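Local coordinates for putative cell adhesion protein (Bacteroides eggerthii, PDB 4GPV), which probably serves as a subunit of a FimA-type pilus (fimbria), with a presumed role in bacterial cell adhesion, at residues L263-T268 with V301-N306; I176-D181 with I278-L283; I282-T287 with V331-A336. All coordinates share one frame; numbering follows the deposited sequence. Where two conformers were deposited one is given.

Interaction 1: residues L263-T268 with V301-N306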
loop_
_atom_site.group_PDB
_atom_site.type_symbol
_atom_site.label_atom_id
_atom_site.label_comp_id
_atom_site.label_asym_id
_atom_site.label_seq_id
_atom_site.Cartn_x
_atom_site.Cartn_y
_atom_site.Cartn_z
ATOM N N LEU A 263 3.239 -10.160 7.565
ATOM C CA LEU A 263 2.397 -11.008 6.707
ATOM C C LEU A 263 2.422 -12.403 7.301
ATOM O O LEU A 263 3.491 -12.876 7.653
ATOM C CB LEU A 263 2.889 -11.032 5.240
ATOM C CG LEU A 263 2.114 -11.992 4.297
ATOM C CD1 LEU A 263 0.679 -11.504 4.042
ATOM C CD2 LEU A 263 2.873 -12.167 2.997
ATOM N N ALA A 264 1.249 -13.057 7.474
ATOM C CA ALA A 264 1.275 -14.398 8.027
ATOM C C ALA A 264 0.179 -15.287 7.478
ATOM O O ALA A 264 -0.867 -14.812 7.013
ATOM C CB ALA A 264 1.103 -14.334 9.552
ATOM N N ILE A 265 0.425 -16.586 7.579
ATOM C CA ILE A 265 -0.611 -17.590 7.448
ATOM C C ILE A 265 -1.088 -17.812 8.871
ATOM O O ILE A 265 -0.261 -18.113 9.725
ATOM C CB ILE A 265 -0.163 -18.892 6.774
ATOM C CG1 ILE A 265 0.314 -18.637 5.339
ATOM C CG2 ILE A 265 -1.322 -19.947 6.834
ATOM C CD1 ILE A 265 1.169 -19.771 4.783
ATOM N N LYS A 266 -2.392 -17.635 9.143
ATOM C CA LYS A 266 -2.956 -17.886 10.476
ATOM C C LYS A 266 -3.666 -19.230 10.399
ATOM O O LYS A 266 -4.455 -19.445 9.477
ATOM C CB LYS A 266 -3.922 -16.747 10.876
ATOM C CG LYS A 266 -4.492 -16.931 12.277
ATOM C CD LYS A 266 -5.852 -17.601 12.258
ATOM C CE LYS A 266 -6.152 -18.241 13.593
ATOM N NZ LYS A 266 -7.501 -18.874 13.585
ATOM N N SER A 267 -3.380 -20.134 11.349
ATOM C CA SER A 267 -3.976 -21.454 11.329
ATOM C C SER A 267 -4.466 -21.817 12.710
ATOM O O SER A 267 -4.225 -21.069 13.669
ATOM C CB SER A 267 -2.941 -22.468 10.843
ATOM O OG SER A 267 -2.367 -22.040 9.620
ATOM N N THR A 268 -5.186 -22.928 12.803
ATOM C CA THR A 268 -5.656 -23.460 14.089
ATOM C C THR A 268 -5.008 -24.825 14.306
ATOM O O THR A 268 -5.150 -25.731 13.469
ATOM C CB THR A 268 -7.178 -23.546 14.162
ATOM O OG1 THR A 268 -7.712 -22.225 13.996
ATOM C CG2 THR A 268 -7.652 -24.095 15.504
ATOM N N VAL A 301 6.484 -12.440 -1.305
ATOM C CA VAL A 301 6.869 -13.246 -0.161
ATOM C C VAL A 301 6.603 -14.691 -0.496
ATOM O O VAL A 301 5.441 -15.013 -0.734
ATOM C CB VAL A 301 6.082 -12.843 1.104
ATOM C CG1 VAL A 301 6.451 -13.733 2.302
ATOM C CG2 VAL A 301 6.253 -11.354 1.433
ATOM N N THR A 302 7.658 -15.541 -0.532
ATOM C CA THR A 302 7.487 -16.994 -0.748
ATOM C C THR A 302 7.717 -17.679 0.579
ATOM O O THR A 302 8.770 -17.519 1.185
ATOM C CB THR A 302 8.418 -17.520 -1.844
ATOM O OG1 THR A 302 8.354 -16.654 -2.970
ATOM C CG2 THR A 302 8.102 -18.969 -2.250
ATOM N N VAL A 303 6.717 -18.433 1.048
ATOM C CA VAL A 303 6.776 -19.138 2.328
ATOM C C VAL A 303 6.757 -20.628 2.007
ATOM O O VAL A 303 5.802 -21.086 1.364
ATOM C CB VAL A 303 5.562 -18.731 3.210
ATOM C CG1 VAL A 303 5.589 -19.466 4.560
ATOM C CG2 VAL A 303 5.515 -17.214 3.419
ATOM N N THR A 304 7.826 -21.359 2.378
ATOM C CA THR A 304 7.916 -22.803 2.185
ATOM C C THR A 304 7.738 -23.392 3.562
ATOM O O THR A 304 8.551 -23.120 4.452
ATOM C CB THR A 304 9.232 -23.216 1.495
ATOM O OG1 THR A 304 9.303 -22.541 0.243
ATOM C CG2 THR A 304 9.335 -24.731 1.255
ATOM N N LEU A 305 6.708 -24.229 3.720
ATOM C CA LEU A 305 6.406 -24.895 4.986
ATOM C C LEU A 305 6.747 -26.367 4.928
ATOM O O LEU A 305 6.485 -26.986 3.910
ATOM C CB LEU A 305 4.905 -24.754 5.246
ATOM C CG LEU A 305 4.364 -23.334 5.291
ATOM C CD1 LEU A 305 2.889 -23.353 5.541
ATOM C CD2 LEU A 305 5.092 -22.502 6.361
ATOM N N ASN A 306 7.296 -26.939 5.993
ATOM C CA ASN A 306 7.537 -28.380 5.981
ATOM C C ASN A 306 7.362 -28.941 7.390
ATOM O O ASN A 306 7.119 -28.176 8.333
ATOM C CB ASN A 306 8.897 -28.755 5.347
ATOM C CG ASN A 306 10.090 -28.696 6.267
ATOM O OD1 ASN A 306 10.233 -27.775 7.055
ATOM N ND2 ASN A 306 11.007 -29.651 6.144
#

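Interaction 2: residues I176-D181 with I278-L283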
loop_
_atom_site.group_PDB
_atom_site.type_symbol
_atom_site.label_atom_id
_atom_site.label_comp_id
_atom_site.label_asym_id
_atom_site.label_seq_id
_atom_site.Cartn_x
_atom_site.Cartn_y
_atom_site.Cartn_z
ATOM N N ILE A 176 -2.164 -34.679 16.160
ATOM C CA ILE A 176 -2.068 -33.237 16.008
ATOM C C ILE A 176 -2.650 -32.908 14.667
ATOM O O ILE A 176 -2.292 -33.543 13.668
ATOM C CB ILE A 176 -0.617 -32.736 16.172
ATOM C CG1 ILE A 176 -0.055 -33.146 17.565
ATOM C CG2 ILE A 176 -0.513 -31.213 15.920
ATOM C CD1 ILE A 176 1.472 -33.187 17.628
ATOM N N THR A 177 -3.564 -31.929 14.647
ATOM C CA THR A 177 -4.147 -31.493 13.395
ATOM C C THR A 177 -3.964 -29.986 13.267
ATOM O O THR A 177 -3.954 -29.254 14.263
ATOM C CB THR A 177 -5.603 -31.962 13.243
ATOM O OG1 THR A 177 -6.003 -31.783 11.886
ATOM C CG2 THR A 177 -6.569 -31.253 14.174
ATOM N N ILE A 178 -3.735 -29.542 12.033
ATOM C CA ILE A 178 -3.595 -28.121 11.727
ATOM C C ILE A 178 -4.524 -27.858 10.584
ATOM O O ILE A 178 -4.539 -28.617 9.614
ATOM C CB ILE A 178 -2.128 -27.637 11.457
ATOM C CG1 ILE A 178 -1.271 -27.822 12.720
ATOM C CG2 ILE A 178 -2.084 -26.160 11.005
ATOM C CD1 ILE A 178 0.261 -27.569 12.513
ATOM N N THR A 179 -5.349 -26.813 10.730
ATOM C CA THR A 179 -6.232 -26.323 9.690
ATOM C C THR A 179 -5.809 -24.882 9.417
ATOM O O THR A 179 -5.787 -24.066 10.341
ATOM C CB THR A 179 -7.720 -26.448 10.106
ATOM O OG1 THR A 179 -8.032 -27.821 10.330
ATOM C CG2 THR A 179 -8.681 -25.850 9.063
ATOM N N ASP A 180 -5.446 -24.561 8.170
ATOM C CA ASP A 180 -5.092 -23.185 7.856
ATOM C C ASP A 180 -6.367 -22.373 7.715
ATOM O O ASP A 180 -7.314 -22.837 7.056
ATOM C CB ASP A 180 -4.268 -23.120 6.565
ATOM C CG ASP A 180 -2.954 -23.867 6.636
ATOM O OD1 ASP A 180 -2.345 -23.912 7.739
ATOM O OD2 ASP A 180 -2.566 -24.465 5.618
ATOM N N ASP A 181 -6.409 -21.150 8.311
ATOM C CA ASP A 181 -7.642 -20.370 8.274
ATOM C C ASP A 181 -7.569 -19.184 7.322
ATOM O O ASP A 181 -8.531 -18.928 6.589
ATOM C CB ASP A 181 -8.022 -19.899 9.691
ATOM C CG ASP A 181 -8.058 -21.018 10.714
ATOM O OD1 ASP A 181 -8.714 -22.057 10.449
ATOM O OD2 ASP A 181 -7.413 -20.876 11.764
ATOM N N ILE A 278 -2.074 -20.459 15.581
ATOM C CA ILE A 278 -0.646 -20.553 15.260
ATOM C C ILE A 278 -0.427 -19.735 14.018
ATOM O O ILE A 278 -1.378 -19.443 13.284
ATOM C CB ILE A 278 -0.074 -21.992 15.124
ATOM C CG1 ILE A 278 -0.779 -22.763 13.986
ATOM C CG2 ILE A 278 -0.127 -22.741 16.470
ATOM C CD1 ILE A 278 -0.137 -24.026 13.536
ATOM N N PHE A 279 0.804 -19.330 13.806
ATOM C CA PHE A 279 1.140 -18.460 12.675
ATOM C C PHE A 279 2.394 -18.899 11.952
ATOM O O PHE A 279 3.312 -19.426 12.568
ATOM C CB PHE A 279 1.359 -17.018 13.187
ATOM C CG PHE A 279 0.165 -16.403 13.868
ATOM C CD1 PHE A 279 -0.060 -16.600 15.229
ATOM C CD2 PHE A 279 -0.755 -15.657 13.149
ATOM C CE1 PHE A 279 -1.180 -16.046 15.856
ATOM C CE2 PHE A 279 -1.850 -15.067 13.777
ATOM C CZ PHE A 279 -2.086 -15.306 15.125
ATOM N N TYR A 280 2.453 -18.620 10.636
ATOM C CA TYR A 280 3.666 -18.820 9.836
ATOM C C TYR A 280 3.969 -17.417 9.313
ATOM O O TYR A 280 3.402 -17.006 8.304
ATOM C CB TYR A 280 3.448 -19.850 8.716
ATOM C CG TYR A 280 2.948 -21.182 9.221
ATOM C CD1 TYR A 280 3.841 -22.183 9.605
ATOM C CD2 TYR A 280 1.586 -21.472 9.254
ATOM C CE1 TYR A 280 3.394 -23.453 9.964
ATOM C CE2 TYR A 280 1.122 -22.731 9.662
ATOM C CZ TYR A 280 2.032 -23.717 10.019
ATOM O OH TYR A 280 1.568 -24.965 10.394
ATOM N N PRO A 281 4.719 -16.606 10.085
ATOM C CA PRO A 281 4.817 -15.179 9.748
ATOM C C PRO A 281 6.138 -14.701 9.138
ATOM O O PRO A 281 7.169 -15.384 9.215
ATOM C CB PRO A 281 4.664 -14.541 11.122
ATOM C CG PRO A 281 5.310 -15.541 12.068
ATOM C CD PRO A 281 5.335 -16.878 11.400
ATOM N N ILE A 282 6.090 -13.480 8.603
ATOM C CA ILE A 282 7.259 -12.751 8.139
ATOM C C ILE A 282 7.121 -11.303 8.590
ATOM O O ILE A 282 6.126 -10.645 8.275
ATOM C CB ILE A 282 7.594 -12.888 6.630
ATOM C CG1 ILE A 282 9.029 -12.338 6.319
ATOM C CG2 ILE A 282 6.564 -12.265 5.737
ATOM C CD1 ILE A 282 10.283 -13.093 7.139
ATOM N N LEU A 283 8.119 -10.818 9.350
ATOM C CA LEU A 283 8.143 -9.432 9.832
ATOM C C LEU A 283 8.854 -8.578 8.824
ATOM O O LEU A 283 9.961 -8.936 8.420
ATOM C CB LEU A 283 8.871 -9.319 11.193
ATOM C CG LEU A 283 8.062 -9.565 12.450
ATOM C CD1 LEU A 283 7.717 -10.998 12.566
ATOM C CD2 LEU A 283 8.869 -9.183 13.657
#

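Interaction 3: residues I282-T287 with V331-A336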
loop_
_atom_site.group_PDB
_atom_site.type_symbol
_atom_site.label_atom_id
_atom_site.label_comp_id
_atom_site.label_asym_id
_atom_site.label_seq_id
_atom_site.Cartn_x
_atom_site.Cartn_y
_atom_site.Cartn_z
ATOM N N ILE A 282 6.090 -13.480 8.603
ATOM C CA ILE A 282 7.259 -12.751 8.139
ATOM C C ILE A 282 7.121 -11.303 8.590
ATOM O O ILE A 282 6.126 -10.645 8.275
ATOM C CB ILE A 282 7.594 -12.888 6.630
ATOM C CG1 ILE A 282 9.029 -12.338 6.319
ATOM C CG2 ILE A 282 6.564 -12.265 5.737
ATOM C CD1 ILE A 282 10.283 -13.093 7.139
ATOM N N LEU A 283 8.119 -10.818 9.350
ATOM C CA LEU A 283 8.143 -9.432 9.832
ATOM C C LEU A 283 8.854 -8.578 8.824
ATOM O O LEU A 283 9.961 -8.936 8.420
ATOM C CB LEU A 283 8.871 -9.319 11.193
ATOM C CG LEU A 283 8.062 -9.565 12.450
ATOM C CD1 LEU A 283 7.717 -10.998 12.566
ATOM C CD2 LEU A 283 8.869 -9.183 13.657
ATOM N N PHE A 284 8.249 -7.446 8.442
ATOM C CA PHE A 284 8.865 -6.494 7.511
ATOM C C PHE A 284 9.745 -5.544 8.321
ATOM O O PHE A 284 9.396 -4.368 8.568
ATOM C CB PHE A 284 7.825 -5.740 6.685
ATOM C CG PHE A 284 7.277 -6.625 5.596
ATOM C CD1 PHE A 284 7.955 -6.767 4.388
ATOM C CD2 PHE A 284 6.121 -7.371 5.801
ATOM C CE1 PHE A 284 7.454 -7.603 3.380
ATOM C CE2 PHE A 284 5.608 -8.196 4.781
ATOM C CZ PHE A 284 6.298 -8.322 3.597
ATOM N N THR A 285 10.875 -6.096 8.761
ATOM C CA THR A 285 11.944 -5.392 9.480
ATOM C C THR A 285 13.255 -5.604 8.733
ATOM O O THR A 285 13.405 -6.579 7.994
ATOM C CB THR A 285 12.120 -5.954 10.918
ATOM O OG1 THR A 285 12.489 -7.338 10.849
ATOM C CG2 THR A 285 10.901 -5.757 11.780
ATOM N N ASN A 286 14.246 -4.758 9.028
ATOM C CA ASN A 286 15.578 -4.940 8.450
ATOM C C ASN A 286 16.258 -6.257 8.855
ATOM O O ASN A 286 17.097 -6.724 8.103
ATOM C CB ASN A 286 16.474 -3.775 8.871
ATOM C CG ASN A 286 16.165 -2.550 8.071
ATOM O OD1 ASN A 286 15.614 -2.612 6.961
ATOM N ND2 ASN A 286 16.498 -1.401 8.629
ATOM N N THR A 287 15.926 -6.841 10.019
ATOM C CA THR A 287 16.575 -8.070 10.494
ATOM C C THR A 287 15.825 -9.348 10.102
ATOM O O THR A 287 16.451 -10.402 10.092
ATOM C CB THR A 287 16.790 -8.053 12.027
ATOM O OG1 THR A 287 15.531 -7.903 12.683
ATOM C CG2 THR A 287 17.735 -6.954 12.471
ATOM N N VAL A 331 11.465 -18.542 4.393
ATOM C CA VAL A 331 10.837 -17.369 3.770
ATOM C C VAL A 331 11.834 -16.590 2.940
ATOM O O VAL A 331 12.962 -16.341 3.392
ATOM C CB VAL A 331 10.168 -16.395 4.807
ATOM C CG1 VAL A 331 9.446 -15.236 4.093
ATOM C CG2 VAL A 331 9.185 -17.114 5.732
ATOM N N THR A 332 11.427 -16.207 1.716
ATOM C CA THR A 332 12.212 -15.315 0.865
ATOM C C THR A 332 11.357 -14.104 0.606
ATOM O O THR A 332 10.146 -14.238 0.381
ATOM C CB THR A 332 12.733 -15.928 -0.444
ATOM O OG1 THR A 332 11.660 -16.074 -1.375
ATOM C CG2 THR A 332 13.541 -17.222 -0.238
ATOM N N VAL A 333 11.958 -12.916 0.694
ATOM C CA VAL A 333 11.228 -11.663 0.424
ATOM C C VAL A 333 12.016 -10.915 -0.613
ATOM O O VAL A 333 13.214 -10.657 -0.408
ATOM C CB VAL A 333 10.940 -10.765 1.653
ATOM C CG1 VAL A 333 10.129 -9.511 1.259
ATOM C CG2 VAL A 333 10.230 -11.534 2.750
ATOM N N THR A 334 11.372 -10.603 -1.728
ATOM C CA THR A 334 12.022 -9.791 -2.747
ATOM C C THR A 334 11.184 -8.540 -2.951
ATOM O O THR A 334 9.954 -8.568 -2.759
ATOM C CB THR A 334 12.303 -10.533 -4.050
ATOM O OG1 THR A 334 11.076 -10.945 -4.633
ATOM C CG2 THR A 334 13.296 -11.697 -3.878
ATOM N N ALA A 335 11.849 -7.442 -3.297
ATOM C CA ALA A 335 11.178 -6.174 -3.515
ATOM C C ALA A 335 11.447 -5.726 -4.929
ATOM O O ALA A 335 12.585 -5.798 -5.374
ATOM C CB ALA A 335 11.679 -5.130 -2.539
ATOM N N ALA A 336 10.417 -5.268 -5.631
ATOM C CA ALA A 336 10.575 -4.735 -6.970
ATOM C C ALA A 336 9.949 -3.352 -7.021
ATOM O O ALA A 336 9.104 -3.013 -6.166
ATOM C CB ALA A 336 9.912 -5.655 -7.995
#

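Interaction 1: residues L263-T268 with V301-N306
Val301 meets Leu263 where two sheets of the C-terminal FimA-like domain lie face to face. CD2 of Leu263 settles against the branch point of the valine, 3.8 Å from Val301 CB and 3.8 Å from Val301 CG2, while Val301 CG1 is 4.0 Å from Leu263 CD2. One leucine methyl thus touches the whole isopropyl group; the two side chains run past each other in opposite directions. Leu263 swings CG away from its own amide nitrogen (chi1 176°), which places CD2 against the valine. Val303 comes next and touches more lightly: its CG1 lies 4.4 Å from Ile265 CD1. The same isoleucine methyl goes on to Leu305, whose CD1 it meets tip to tip at 4.0 Å (Ile265 CD1 to Leu305 CD1). The contacts are all between apolar side chains, no hydrogen bond joins the segments, and all five touching residues are buried. Strand axes 9.7 Å apart and crossing at -36° fit aligned packing of a beta sandwich. Strand 262-271 is flanked in its sheet by strands 176-193 and 274-283, while strand 297-306 runs between strands 146-169 and 329-343.

Interaction 2: residues I176-D181 with I278-L283
Ile178 is the apolar centre of this contact, meeting both Ile278 and Tyr280. Its CD1 lies 3.7 Å from Ile278 CD1, and the latter methyl also reaches Ile178 CG2 at 3.8 Å, so the end of Ile278 fits against both branches of its partner. The two isoleucine side chains cross at about a right angle. Ile278 carries CG1 between its backbone nitrogen and carbonyl carbon (chi1 61°), a placement that sends CD1 across to Ile178.

The aromatic part comes from Tyr280; it and Ile178 extend toward each other from opposite directions. Its phenolic oxygen touches the aliphatic group, with Tyr280 OH 3.6 Å from Ile178 CD1; this is packing, and the polar needs of the hydroxyl are met elsewhere, by a hydrogen bond with the carbonyl oxygen of Gly314 and a weak one with Arg168.

The carboxylate of Asp180 adds a looser contact, OD1 standing 4.1 Å from Tyr280 CE2. Carboxylate and ring planes are 89° apart. Both oxygens of Asp180 are engaged outside the pair: OD2 in a salt bridge with Arg168, OD1 in a hydrogen bond with Ser267. Arg168 holds the acid through NH2 and reaches the phenol only weakly through NH1; its positive charge would probably favour the ionised carboxylate.

No hydrogen bond crosses directly between the segments. Their axes lie 9.1 Å apart at 61°, and strand 262-271 pairs antiparallel with both strand 176-193 and strand 274-283. The contact therefore reaches over this middle strand on one face of a strongly twisted sheet. On that face Tyr280 also packs against Leu305 of strand 297-306 and Ile329 of strand 329-343, in the facing sheet.

Interaction 3: residues I282-T287 with V331-A336
The end of strand 274-283 and the inverse gamma turn centred on Phe284 pack here against strand 329-343 of the facing sheet, within the C-terminal beta sandwich. Ile282 supplies most of the contact: its CG1 lies 3.7 Å from Val331 CG1 and 3.9 Å from Val333 CG2, bridging two valines, two residues apart, on the same side of their strand. CD1 of Ile282 follows the same course, 3.8 Å from Val331 CG1. With CG1 opposite the backbone nitrogen (chi1 -167°), the longer branch of Ile282 is the one carried to the valines, which it meets at a slant. Phe284 joins from the centre of the turn. Its CE1 comes within 3.9 Å of Val333 CG1, the methyl approaching the ring obliquely. Val333 thus gives CG2 to Ile282 and CG1 to Phe284. No hydrogen bond links the segments, and the contact is partly buried: Ile282 and Phe284 are enclosed, whereas the valines lie nearer the surface. Beside them, Ile282 and Phe284 both rest on Val301 of strand 297-306, the antiparallel neighbour of strand 329-343, and on Leu263 of strand 262-271, which pairs with strand 274-283.

How the interactions relate
From the N terminus, strand 176-193 comes first; interaction 2 closes the longest loop, with 96 residues between its segments, when the chain returns as strand 274-283. Strand 262-271 lies within that loop and starts interaction 1, which closes only at strand 297-306, so the two loops cross. Interaction 3 begins at Ile282, where the second segment of interaction 2 is ending, and crosses interaction 1 before closing at strand 329-343. Interaction 2 stays within one sheet, whereas interactions 1 and 3 join that sheet to the facing one. Backbone bonds Leu263-Ile282 and Thr302-Thr332 couple interactions 1 and 3; side-chain hydrogen bonds between Ser267 and Asp180 and between Thr268 and Asp181 couple interactions 1 and 2.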